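Local coordinates for Abbfa_003403 (Acinetobacter baumannii, PDB 4ZXH), which acts as a four-domain nonribosomal peptide synthetase, probably activating an amino acid, carrying it on a phosphopantetheine arm, condensing it and releasing the product, at residues G818-Y823 and A832-L837; H641-N646 and E767-S772; S21-I26 and I82-W87; Y28-E33 and V144-L149. All coordinates share one frame; numbering follows the deposited sequence.

Interaction 1: residues G818-Y823 and A832-L837; sequences GLAVDY and AQFRTL
Phe834 pushes its ring into the bend of Gly818-Tyr823, a segment that makes up the latter part of what corresponds to the A6 core motif of adenylation domains, just after strand 809-816. Three side chains gather round this ring. Leu819 comes in at the edge and in the ring plane, its CD2 3.7 Å from Phe834 CD1, with the two side chains sliding past each other in opposite directions. The methyl of Ala820 meets the end of the ring, CB lying 4.0 Å from Phe834 CZ. Tyr823 supplies the third neighbour: the edge of Phe834 is turned to the face of Tyr823 in an offset edge-to-face pair, with centroids 5.7 Å apart and planes at 63°. The closest atoms of the two rings are Tyr823 CE2 and Phe834 CE2, 3.9 Å apart. Gln833 adds its aliphatic part alone, CG standing 4.0 Å from Tyr823 CE2 near the plane of the tyrosine ring; a bend at chi2 (-54°) then turns the amide off. No hydrogen bond joins the two segments, so the contact is apolar packing and aromatic pairing. Phe834 is where the chain leaves helix 827-833 for the short strand 834-835; the backbone here is held to strand 846-855 by bonds between Gln833 and Arg848 and between Arg835 and Leu846. Tyr847 of that strand also meets the Phe834 ring, and Val637 of strand 635-640 touches both Ala820 and Tyr823. At the far end of the tyrosine ring, Tyr823 OH is hydrogen-bonded to Glu767 OE2.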
# COMPACT_ATOMS: atom_id res chain seq x y z
N GLY A 818 13.16 -5.36 38.27
CA GLY A 818 11.80 -4.85 38.16
C GLY A 818 10.74 -5.93 38.38
O GLY A 818 9.55 -5.64 38.56
N LEU A 819 11.17 -7.19 38.38
CA LEU A 819 10.20 -8.27 38.33
C LEU A 819 9.27 -8.32 39.54
O LEU A 819 9.69 -8.08 40.67
CB LEU A 819 10.90 -9.61 38.19
CG LEU A 819 10.82 -10.11 36.74
CD1 LEU A 819 11.65 -9.22 35.83
CD2 LEU A 819 11.23 -11.55 36.63
N ALA A 820 8.01 -8.63 39.28
CA ALA A 820 7.04 -8.87 40.35
C ALA A 820 7.44 -10.06 41.19
O ALA A 820 8.21 -10.92 40.74
CB ALA A 820 5.68 -9.08 39.77
N VAL A 821 6.91 -10.12 42.41
CA VAL A 821 7.07 -11.29 43.27
C VAL A 821 6.35 -12.50 42.67
O VAL A 821 6.96 -13.57 42.45
CB VAL A 821 6.53 -11.02 44.67
CG1 VAL A 821 6.62 -12.29 45.52
CG2 VAL A 821 7.27 -9.85 45.32
N ASP A 822 5.06 -12.31 42.39
CA ASP A 822 4.24 -13.32 41.73
C ASP A 822 2.86 -12.77 41.34
O ASP A 822 2.56 -11.59 41.54
CB ASP A 822 4.08 -14.53 42.64
CG ASP A 822 3.52 -14.17 44.00
OD1 ASP A 822 2.73 -13.22 44.08
OD2 ASP A 822 3.91 -14.82 44.99
N TYR A 823 2.04 -13.64 40.75
CA TYR A 823 0.61 -13.42 40.64
C TYR A 823 -0.06 -13.93 41.92
O TYR A 823 0.18 -15.08 42.34
CB TYR A 823 0.03 -14.13 39.42
CG TYR A 823 0.40 -13.54 38.07
CD1 TYR A 823 0.05 -12.24 37.75
CD2 TYR A 823 1.06 -14.29 37.11
CE1 TYR A 823 0.37 -11.68 36.51
CE2 TYR A 823 1.39 -13.75 35.87
CZ TYR A 823 1.04 -12.45 35.58
OH TYR A 823 1.35 -11.90 34.35
N ALA A 832 4.87 -20.20 35.02
CA ALA A 832 4.95 -20.25 33.56
C ALA A 832 5.37 -18.91 32.95
O ALA A 832 6.07 -18.89 31.94
CB ALA A 832 3.62 -20.70 32.98
N GLN A 833 4.93 -17.80 33.55
CA GLN A 833 5.25 -16.47 33.04
C GLN A 833 6.55 -15.91 33.62
O GLN A 833 7.18 -15.04 33.01
CB GLN A 833 4.11 -15.49 33.35
CG GLN A 833 2.77 -15.90 32.79
CD GLN A 833 2.82 -16.17 31.30
OE1 GLN A 833 2.89 -15.24 30.48
NE2 GLN A 833 2.79 -17.44 30.94
N PHE A 834 6.95 -16.38 34.81
CA PHE A 834 8.24 -16.00 35.40
C PHE A 834 9.16 -17.21 35.52
O PHE A 834 8.92 -18.11 36.33
CB PHE A 834 8.05 -15.37 36.79
CG PHE A 834 7.19 -14.13 36.81
CD1 PHE A 834 7.77 -12.87 36.73
CD2 PHE A 834 5.82 -14.21 36.95
CE1 PHE A 834 6.99 -11.72 36.76
CE2 PHE A 834 5.02 -13.06 36.99
CZ PHE A 834 5.61 -11.82 36.89
N ARG A 835 10.20 -17.24 34.70
CA ARG A 835 11.09 -18.40 34.60
C ARG A 835 12.53 -17.95 34.42
O ARG A 835 12.79 -16.83 33.96
CB ARG A 835 10.73 -19.30 33.41
CG ARG A 835 9.30 -19.71 33.30
CD ARG A 835 8.96 -20.14 31.90
NE ARG A 835 9.49 -21.45 31.60
CZ ARG A 835 9.57 -21.96 30.37
NH1 ARG A 835 9.15 -21.25 29.33
NH2 ARG A 835 10.07 -23.18 30.19
N THR A 836 13.46 -18.84 34.75
CA THR A 836 14.79 -18.75 34.17
C THR A 836 14.80 -19.64 32.93
O THR A 836 14.01 -20.58 32.84
CB THR A 836 15.88 -19.20 35.11
OG1 THR A 836 15.86 -20.63 35.18
CG2 THR A 836 15.65 -18.61 36.48
N LEU A 837 15.67 -19.34 31.98
CA LEU A 837 15.71 -20.12 30.76
C LEU A 837 17.08 -20.76 30.56
O LEU A 837 18.10 -20.13 30.84
CB LEU A 837 15.34 -19.24 29.58
CG LEU A 837 13.91 -18.68 29.61
CD1 LEU A 837 13.69 -17.66 28.49
CD2 LEU A 837 12.91 -19.82 29.50

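Interaction 2: residues H641-N646 and E767-S772; sequences HPSIIN and ETTVWS
Ser643 and Thr769 point their side chains at each other where the first turn of helix 641-655 meets a loop, their CA atoms 6.4 Å apart. The CB of Ser643 lies against the branched end of Thr769, nearest to OG1 and 4.0 Å from both CB and CG2. The hydroxyls stand beside each other without bonding, Ser643 OG and Thr769 OG1 being 3.8 Å apart. In Thr769 the hydroxyl sits beside the backbone N and the methyl beside the carbonyl carbon (chi1 -50°), which presents the methyl to the helix backbone, with CG2 4.1 Å from Ile644 N. Each hydroxyl finds a carbonyl in the segment 818-823 instead: Thr769 OG1 is hydrogen-bonded to Gly818 O, and Ser643 OG is weakly bonded to Leu819 O. The loop carries the end of the YGPTET signature, the A5 motif, which in related adenylating enzymes helps to line the nucleotide site, and the helix follows directly on strand 635-640. Positive phi values at Thr769 and Val770 swing the chain round, and the turn is bridged by a hydrogen bond between Thr768 OG1 and Ser772 OG, 2.9 Å long. Thr768 points away from the helix, with its side chain on Leu819, while Thr769 faces toward it and also rests on Ile639. On the helix side the opening turn is regular, Ile645 N bonding to His641 O at 3.1 Å. Further along it, Asn646 uses its side-chain amide on Ala790 O and Asn791 ND2.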
# COMPACT_ATOMS: atom_id res chain seq x y z
N HIS A 641 8.76 -3.82 47.37
CA HIS A 641 9.29 -2.47 47.48
C HIS A 641 10.66 -2.29 46.83
O HIS A 641 10.95 -1.20 46.34
CB HIS A 641 9.33 -2.03 48.95
CG HIS A 641 8.06 -1.39 49.41
ND1 HIS A 641 7.27 -1.92 50.40
CD2 HIS A 641 7.43 -0.26 49.00
CE1 HIS A 641 6.21 -1.14 50.59
NE2 HIS A 641 6.29 -0.13 49.74
N PRO A 642 11.51 -3.33 46.84
CA PRO A 642 12.74 -3.14 46.05
C PRO A 642 12.52 -2.76 44.57
O PRO A 642 13.19 -1.84 44.11
CB PRO A 642 13.44 -4.49 46.18
CG PRO A 642 13.03 -4.97 47.55
CD PRO A 642 11.63 -4.48 47.77
N SER A 643 11.59 -3.40 43.85
CA SER A 643 11.27 -3.01 42.46
C SER A 643 10.92 -1.53 42.36
O SER A 643 11.45 -0.82 41.52
CB SER A 643 10.08 -3.80 41.89
OG SER A 643 10.04 -5.14 42.35
N ILE A 644 10.00 -1.09 43.22
CA ILE A 644 9.48 0.27 43.18
C ILE A 644 10.60 1.29 43.30
O ILE A 644 10.69 2.20 42.49
CB ILE A 644 8.46 0.52 44.31
CG1 ILE A 644 7.22 -0.34 44.09
CG2 ILE A 644 8.04 2.00 44.39
CD1 ILE A 644 6.16 -0.08 45.08
N ILE A 645 11.47 1.12 44.29
CA ILE A 645 12.49 2.11 44.55
C ILE A 645 13.53 2.08 43.41
O ILE A 645 14.02 3.13 42.98
CB ILE A 645 13.12 1.91 45.97
CG1 ILE A 645 14.15 3.01 46.27
CG2 ILE A 645 13.70 0.50 46.17
CD1 ILE A 645 13.50 4.37 46.46
N ASN A 646 13.83 0.90 42.90
CA ASN A 646 14.65 0.78 41.70
C ASN A 646 14.07 1.59 40.54
O ASN A 646 14.79 2.31 39.85
CB ASN A 646 14.78 -0.67 41.26
CG ASN A 646 15.62 -0.83 40.01
OD1 ASN A 646 16.84 -0.69 40.04
ND2 ASN A 646 14.96 -1.07 38.89
N GLU A 767 3.89 -6.27 35.27
CA GLU A 767 4.67 -7.34 35.89
C GLU A 767 6.16 -7.03 36.07
O GLU A 767 6.86 -7.78 36.73
CB GLU A 767 4.53 -8.63 35.06
CG GLU A 767 3.15 -9.30 35.13
CD GLU A 767 2.13 -8.74 34.13
OE1 GLU A 767 2.30 -7.57 33.69
OE2 GLU A 767 1.16 -9.46 33.79
N THR A 768 6.64 -5.93 35.51
CA THR A 768 8.05 -5.59 35.72
C THR A 768 8.20 -4.19 36.29
O THR A 768 9.26 -3.56 36.19
CB THR A 768 8.90 -5.71 34.42
OG1 THR A 768 8.29 -4.96 33.36
CG2 THR A 768 9.00 -7.16 34.00
N THR A 769 7.10 -3.73 36.88
CA THR A 769 7.00 -2.49 37.68
C THR A 769 6.98 -1.18 36.89
O THR A 769 8.03 -0.60 36.61
CB THR A 769 8.11 -2.41 38.72
OG1 THR A 769 8.17 -3.64 39.44
CG2 THR A 769 7.85 -1.28 39.70
N VAL A 770 5.76 -0.74 36.57
CA VAL A 770 5.45 0.52 35.88
C VAL A 770 6.09 0.63 34.50
O VAL A 770 5.47 0.28 33.50
CB VAL A 770 5.86 1.74 36.72
CG1 VAL A 770 5.25 2.99 36.10
CG2 VAL A 770 5.38 1.60 38.17
N TRP A 771 7.32 1.13 34.42
CA TRP A 771 8.01 1.19 33.15
C TRP A 771 9.30 0.37 33.23
O TRP A 771 9.88 0.21 34.31
CB TRP A 771 8.34 2.63 32.75
CG TRP A 771 7.17 3.63 32.75
CD1 TRP A 771 7.11 4.80 33.45
CD2 TRP A 771 5.94 3.54 31.99
NE1 TRP A 771 5.91 5.45 33.18
CE2 TRP A 771 5.18 4.70 32.30
CE3 TRP A 771 5.41 2.60 31.10
CZ2 TRP A 771 3.91 4.93 31.75
CZ3 TRP A 771 4.14 2.84 30.55
CH2 TRP A 771 3.41 4.00 30.88
N SER A 772 9.75 -0.14 32.08
CA SER A 772 11.00 -0.91 32.01
C SER A 772 11.97 -0.37 30.95
O SER A 772 13.17 -0.64 31.02
CB SER A 772 10.71 -2.39 31.74
OG SER A 772 10.41 -3.09 32.94

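Interaction 3: residues S21-I26 and I82-W87; sequences SEQLGI and IEQLIW. With PNS (4'-phosphopantetheine), chain B.
Gln23 approaches Gln84 from above the plane of the Gln84 amide: NE2 of Gln23 donates to OE1 of Gln84 over 2.9 Å, yet the donor stands 60° out of the carbonyl plane and not on a lone pair. Seen from the donor the bond is well aimed, with an N-H...O angle of 169° and the acceptor in the amide plane of Gln23. The two amides are turned 78° against each other. Gln23 crosses to strand 81-87 on a chain extended beyond CG. Beside this polar link the methyls of Leu24 and Ile82 meet, CD1 to CD1 at 3.9 Å, their side chains crossing at about a right angle. Helix 21-32 is thus joined to the small antiparallel sheet of the condensation domain, while Gly25 passes the bound phosphopantetheine, its CA 3.3 Å from O35 of that ligand. Gln23 NE2 also bonds Ala148 O, Gln23 OE1 accepts from Ser20 N, and Gln84 NE2 bonds Ala18 O. Both buried amides are therefore held at their oxygen and nitrogen ends, which fixes the rotation of each group and settles which end is which.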
# COMPACT_ATOMS: atom_id res chain seq x y z
N SER A 21 7.46 -11.81 -26.16
CA SER A 21 6.92 -11.80 -24.80
C SER A 21 8.00 -11.52 -23.72
O SER A 21 7.69 -10.97 -22.65
CB SER A 21 6.22 -13.11 -24.50
OG SER A 21 5.01 -13.20 -25.24
N GLU A 22 9.25 -11.88 -24.01
CA GLU A 22 10.35 -11.59 -23.10
C GLU A 22 10.65 -10.09 -23.03
O GLU A 22 11.27 -9.62 -22.08
CB GLU A 22 11.61 -12.33 -23.52
CG GLU A 22 11.51 -13.84 -23.44
CD GLU A 22 10.93 -14.44 -24.71
OE1 GLU A 22 10.15 -13.74 -25.38
OE2 GLU A 22 11.31 -15.58 -25.07
N GLN A 23 10.21 -9.36 -24.04
CA GLN A 23 10.42 -7.92 -24.11
C GLN A 23 9.25 -7.14 -23.49
O GLN A 23 9.43 -6.04 -22.96
CB GLN A 23 10.60 -7.50 -25.57
CG GLN A 23 12.01 -7.61 -26.11
CD GLN A 23 12.05 -7.31 -27.59
OE1 GLN A 23 11.29 -7.88 -28.37
NE2 GLN A 23 12.90 -6.37 -27.98
N LEU A 24 8.06 -7.70 -23.59
CA LEU A 24 6.84 -7.04 -23.16
C LEU A 24 6.91 -6.56 -21.71
O LEU A 24 6.58 -5.41 -21.41
CB LEU A 24 5.66 -7.98 -23.35
CG LEU A 24 4.33 -7.69 -22.67
CD1 LEU A 24 3.82 -6.35 -23.12
CD2 LEU A 24 3.35 -8.80 -23.04
N GLY A 25 7.37 -7.43 -20.81
CA GLY A 25 7.40 -7.08 -19.41
C GLY A 25 8.33 -5.92 -19.09
O GLY A 25 7.96 -5.01 -18.35
N ILE A 26 9.54 -5.94 -19.63
CA ILE A 26 10.46 -4.84 -19.40
C ILE A 26 9.91 -3.55 -20.00
O ILE A 26 9.90 -2.49 -19.35
CB ILE A 26 11.82 -5.07 -20.03
CG1 ILE A 26 12.38 -6.46 -19.70
CG2 ILE A 26 12.73 -3.93 -19.66
CD1 ILE A 26 12.62 -6.69 -18.27
N ILE A 82 2.30 -3.23 -29.44
CA ILE A 82 3.66 -2.73 -29.40
C ILE A 82 4.48 -3.29 -30.56
O ILE A 82 4.39 -4.47 -30.88
CB ILE A 82 4.32 -3.10 -28.08
CG1 ILE A 82 3.40 -2.69 -26.93
CG2 ILE A 82 5.69 -2.43 -27.92
CD1 ILE A 82 3.69 -3.39 -25.59
N GLU A 83 5.26 -2.43 -31.21
CA GLU A 83 6.07 -2.83 -32.36
C GLU A 83 7.58 -2.63 -32.13
O GLU A 83 7.98 -1.87 -31.25
CB GLU A 83 5.64 -2.06 -33.61
CG GLU A 83 4.39 -2.60 -34.31
CD GLU A 83 4.03 -1.81 -35.56
OE1 GLU A 83 4.23 -0.57 -35.55
OE2 GLU A 83 3.57 -2.42 -36.56
N GLN A 84 8.39 -3.33 -32.91
CA GLN A 84 9.82 -3.01 -33.09
C GLN A 84 10.02 -2.46 -34.48
O GLN A 84 9.64 -3.10 -35.47
CB GLN A 84 10.70 -4.25 -32.94
CG GLN A 84 10.90 -4.74 -31.55
CD GLN A 84 11.81 -5.95 -31.50
OE1 GLN A 84 12.87 -5.91 -30.89
NE2 GLN A 84 11.39 -7.04 -32.14
N LEU A 85 10.62 -1.29 -34.59
CA LEU A 85 10.97 -0.76 -35.90
C LEU A 85 12.49 -0.82 -36.11
O LEU A 85 13.26 -0.41 -35.24
CB LEU A 85 10.48 0.68 -36.04
CG LEU A 85 9.03 1.05 -35.71
CD1 LEU A 85 8.77 2.50 -36.07
CD2 LEU A 85 8.02 0.12 -36.40
N ILE A 86 12.91 -1.35 -37.26
CA ILE A 86 14.31 -1.23 -37.66
C ILE A 86 14.49 -0.01 -38.56
O ILE A 86 14.05 0.01 -39.70
CB ILE A 86 14.81 -2.48 -38.41
CG1 ILE A 86 14.86 -3.70 -37.48
CG2 ILE A 86 16.20 -2.23 -38.95
CD1 ILE A 86 15.02 -5.02 -38.21
N TRP A 87 15.13 1.03 -38.02
CA TRP A 87 15.44 2.23 -38.78
C TRP A 87 16.65 2.01 -39.68
O TRP A 87 17.56 1.30 -39.31
CB TRP A 87 15.72 3.40 -37.83
CG TRP A 87 14.54 3.78 -37.01
CD1 TRP A 87 14.18 3.26 -35.80
CD2 TRP A 87 13.56 4.76 -37.34
NE1 TRP A 87 13.03 3.86 -35.36
CE2 TRP A 87 12.62 4.78 -36.29
CE3 TRP A 87 13.37 5.62 -38.42
CZ2 TRP A 87 11.53 5.64 -36.28
CZ3 TRP A 87 12.28 6.46 -38.42
CH2 TRP A 87 11.37 6.46 -37.36
O23 PNS B . 0.54 -6.58 -14.51
P24 PNS B . 0.65 -7.03 -15.94
O25 PNS B . -0.36 -8.01 -16.46
O27 PNS B . 2.11 -7.72 -16.05
C28 PNS B . 3.28 -7.01 -15.67
C29 PNS B . 4.49 -7.87 -15.94
C30 PNS B . 4.44 -8.21 -17.43
C31 PNS B . 4.40 -9.15 -15.09
C32 PNS B . 5.76 -7.11 -15.55
O33 PNS B . 5.52 -6.51 -14.26
C34 PNS B . 6.97 -8.03 -15.53
O35 PNS B . 7.36 -8.61 -16.54
N36 PNS B . 7.62 -8.19 -14.39
C37 PNS B . 8.78 -9.06 -14.27
C38 PNS B . 9.96 -8.19 -13.81
C39 PNS B . 11.23 -8.72 -14.39
O40 PNS B . 11.26 -9.18 -15.53
N41 PNS B . 12.27 -8.64 -13.57
C42 PNS B . 13.63 -9.06 -13.82
C43 PNS B . 14.22 -9.02 -12.43
S44 PNS B . 14.18 -10.70 -11.78

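Interaction 4: residues Y28-E33 and V144-L149; sequences YIQRLE and VIHHAL. With PNS (4'-phosphopantetheine), chain B.
Gln30 and His146 form a single buried side-chain hydrogen bond that spans from helix 21-32 to the end of strand 138-146 in the condensation domain. NE2 of the imidazole donates to Gln30 OE1 over 2.8 Å, nearly straight at 165°. The oxygen meets the ring at its edge and in its plane, whereas the ring nitrogen is tilted 30° from the carbonyl plane of the glutamine; amide and ring stand almost perpendicular. Gln30 brings its amide there with CG anti to the backbone N and a bend at chi2 (64°). The other ring nitrogen, ND1, takes the backbone N-H of Ala148 over 2.9 Å, so the imidazole is gripped from both nitrogens and its rotation is set. Gln30 is fixed in turn through NE2, bonded to Cys36 O. His146 and His147 open the HHxxxD signature of condensation domains, so the bond orients the first histidine of that motif. Next to Gln30 on the helix, Ile29 turns to the phosphopantetheine, its CD1 3.8 Å from N36 of the ligand. Tyr28 and Arg31 rest on helix 1008-1022 of the carrier region, touching Ser1008 and Lys1019. At the strand end, His146 packs on Asn40 and Val144 on Val42, both in the adjacent strand 40-49, while Leu149 and Ile145 lie on Trp127 of strand 127-135.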
# COMPACT_ATOMS: atom_id res chain seq x y z
N TYR A 28 6.85 -2.71 -20.73
CA TYR A 28 5.73 -2.23 -19.93
C TYR A 28 6.17 -1.47 -18.68
O TYR A 28 5.68 -0.38 -18.39
CB TYR A 28 4.83 -3.41 -19.54
CG TYR A 28 3.59 -3.01 -18.78
CD1 TYR A 28 2.50 -2.43 -19.42
CD2 TYR A 28 3.51 -3.22 -17.42
CE1 TYR A 28 1.36 -2.06 -18.71
CE2 TYR A 28 2.38 -2.86 -16.71
CZ TYR A 28 1.31 -2.28 -17.35
OH TYR A 28 0.18 -1.93 -16.62
N ILE A 29 7.11 -2.04 -17.94
CA ILE A 29 7.58 -1.42 -16.71
C ILE A 29 8.16 -0.02 -17.00
O ILE A 29 7.90 0.92 -16.26
CB ILE A 29 8.61 -2.32 -15.99
CG1 ILE A 29 7.92 -3.61 -15.56
CG2 ILE A 29 9.19 -1.62 -14.77
CD1 ILE A 29 8.80 -4.60 -14.88
N GLN A 30 8.88 0.12 -18.11
CA GLN A 30 9.44 1.42 -18.48
C GLN A 30 8.37 2.46 -18.86
O GLN A 30 8.56 3.64 -18.57
CB GLN A 30 10.43 1.29 -19.63
CG GLN A 30 11.38 2.49 -19.74
CD GLN A 30 12.27 2.62 -18.52
OE1 GLN A 30 13.04 1.72 -18.20
NE2 GLN A 30 12.17 3.74 -17.82
N ARG A 31 7.28 2.04 -19.50
CA ARG A 31 6.15 2.97 -19.73
C ARG A 31 5.46 3.30 -18.42
O ARG A 31 5.04 4.42 -18.18
CB ARG A 31 5.11 2.39 -20.71
CG ARG A 31 5.48 2.60 -22.15
CD ARG A 31 5.63 4.08 -22.47
NE ARG A 31 4.42 4.62 -23.08
CZ ARG A 31 4.22 4.65 -24.39
NH1 ARG A 31 5.16 4.19 -25.20
NH2 ARG A 31 3.10 5.14 -24.90
N LEU A 32 5.34 2.29 -17.56
CA LEU A 32 4.62 2.45 -16.32
C LEU A 32 5.31 3.47 -15.42
O LEU A 32 4.66 4.31 -14.81
CB LEU A 32 4.51 1.11 -15.62
CG LEU A 32 3.49 1.00 -14.51
CD1 LEU A 32 2.10 1.26 -15.08
CD2 LEU A 32 3.60 -0.39 -13.92
N GLU A 33 6.64 3.42 -15.36
CA GLU A 33 7.39 4.38 -14.56
C GLU A 33 8.53 4.97 -15.40
O GLU A 33 9.61 4.41 -15.45
CB GLU A 33 7.91 3.71 -13.28
CG GLU A 33 8.71 4.63 -12.40
CD GLU A 33 8.09 6.00 -12.29
OE1 GLU A 33 6.98 6.12 -11.70
OE2 GLU A 33 8.70 6.96 -12.83
N VAL A 144 25.74 1.93 -22.14
CA VAL A 144 24.44 1.72 -21.51
C VAL A 144 23.44 1.15 -22.52
O VAL A 144 23.17 1.79 -23.54
CB VAL A 144 23.84 3.01 -20.97
CG1 VAL A 144 22.73 2.70 -20.02
CG2 VAL A 144 24.89 3.82 -20.27
N ILE A 145 22.89 -0.02 -22.23
CA ILE A 145 21.90 -0.61 -23.13
C ILE A 145 20.67 -0.98 -22.33
O ILE A 145 20.76 -1.69 -21.32
CB ILE A 145 22.41 -1.89 -23.85
CG1 ILE A 145 23.63 -1.61 -24.69
CG2 ILE A 145 21.37 -2.40 -24.77
CD1 ILE A 145 24.94 -1.96 -24.04
N HIS A 146 19.50 -0.54 -22.79
CA HIS A 146 18.28 -0.90 -22.08
C HIS A 146 17.96 -2.38 -22.28
O HIS A 146 18.05 -2.92 -23.39
CB HIS A 146 17.13 -0.04 -22.55
CG HIS A 146 15.94 -0.10 -21.64
ND1 HIS A 146 15.07 -1.16 -21.65
CD2 HIS A 146 15.50 0.75 -20.69
CE1 HIS A 146 14.12 -0.95 -20.75
NE2 HIS A 146 14.36 0.20 -20.15
N HIS A 147 17.58 -3.03 -21.18
CA HIS A 147 17.36 -4.49 -21.17
C HIS A 147 16.16 -4.91 -22.06
O HIS A 147 16.09 -6.06 -22.50
CB HIS A 147 17.16 -4.94 -19.72
CG HIS A 147 17.41 -6.40 -19.47
ND1 HIS A 147 17.07 -7.37 -20.38
CD2 HIS A 147 17.93 -7.03 -18.39
CE1 HIS A 147 17.39 -8.56 -19.87
NE2 HIS A 147 17.91 -8.38 -18.67
N ALA A 148 15.24 -3.99 -22.35
CA ALA A 148 14.19 -4.28 -23.33
C ALA A 148 14.78 -4.58 -24.71
O ALA A 148 14.14 -5.27 -25.52
CB ALA A 148 13.19 -3.12 -23.43
N LEU A 149 15.99 -4.08 -24.98
CA LEU A 149 16.59 -4.27 -26.30
C LEU A 149 17.38 -5.57 -26.36
O LEU A 149 17.25 -6.33 -27.31
CB LEU A 149 17.50 -3.09 -26.66
CG LEU A 149 18.01 -3.11 -28.11
CD1 LEU A 149 16.88 -2.85 -29.14
CD2 LEU A 149 19.19 -2.15 -28.33
O23 PNS B . 0.54 -6.58 -14.51
P24 PNS B . 0.65 -7.03 -15.94
O25 PNS B . -0.36 -8.01 -16.46
O27 PNS B . 2.11 -7.72 -16.05
C28 PNS B . 3.28 -7.01 -15.67
C29 PNS B . 4.49 -7.87 -15.94
C30 PNS B . 4.44 -8.21 -17.43
C31 PNS B . 4.40 -9.15 -15.09
C32 PNS B . 5.76 -7.11 -15.55
O33 PNS B . 5.52 -6.51 -14.26
C34 PNS B . 6.97 -8.03 -15.53
O35 PNS B . 7.36 -8.61 -16.54
N36 PNS B . 7.62 -8.19 -14.39
C37 PNS B . 8.78 -9.06 -14.27
C38 PNS B . 9.96 -8.19 -13.81
C39 PNS B . 11.23 -8.72 -14.39
O40 PNS B . 11.26 -9.18 -15.53
N41 PNS B . 12.27 -8.64 -13.57
C42 PNS B . 13.63 -9.06 -13.82
C43 PNS B . 14.22 -9.02 -12.43
S44 PNS B . 14.18 -10.70 -11.78

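The four contacts form two pairs on opposite sides of the centre of the chain. Interactions 1 and 2 lie in the adenylation region, centres about 13 Å apart, and touch through the loop 767-772 and the segment 818-823, with Leu819 CD1 3.8 Å from Thr768 CG2. Interactions 3 and 4 lie in the condensation domain, centres about 10 Å apart, and share helix 21-32; Ile26 CG2 packs 3.5 Å from His146 CE1. Both border the phosphopantetheine, whose other partners include Arg346, Asn351 and the backbone N of Ser1008, the serine to which the arm is probably attached. The pairs do not meet: nearest atoms of interactions 2 and 4 are about 42 Å apart, and centres of interactions 2 and 3 about 68 Å.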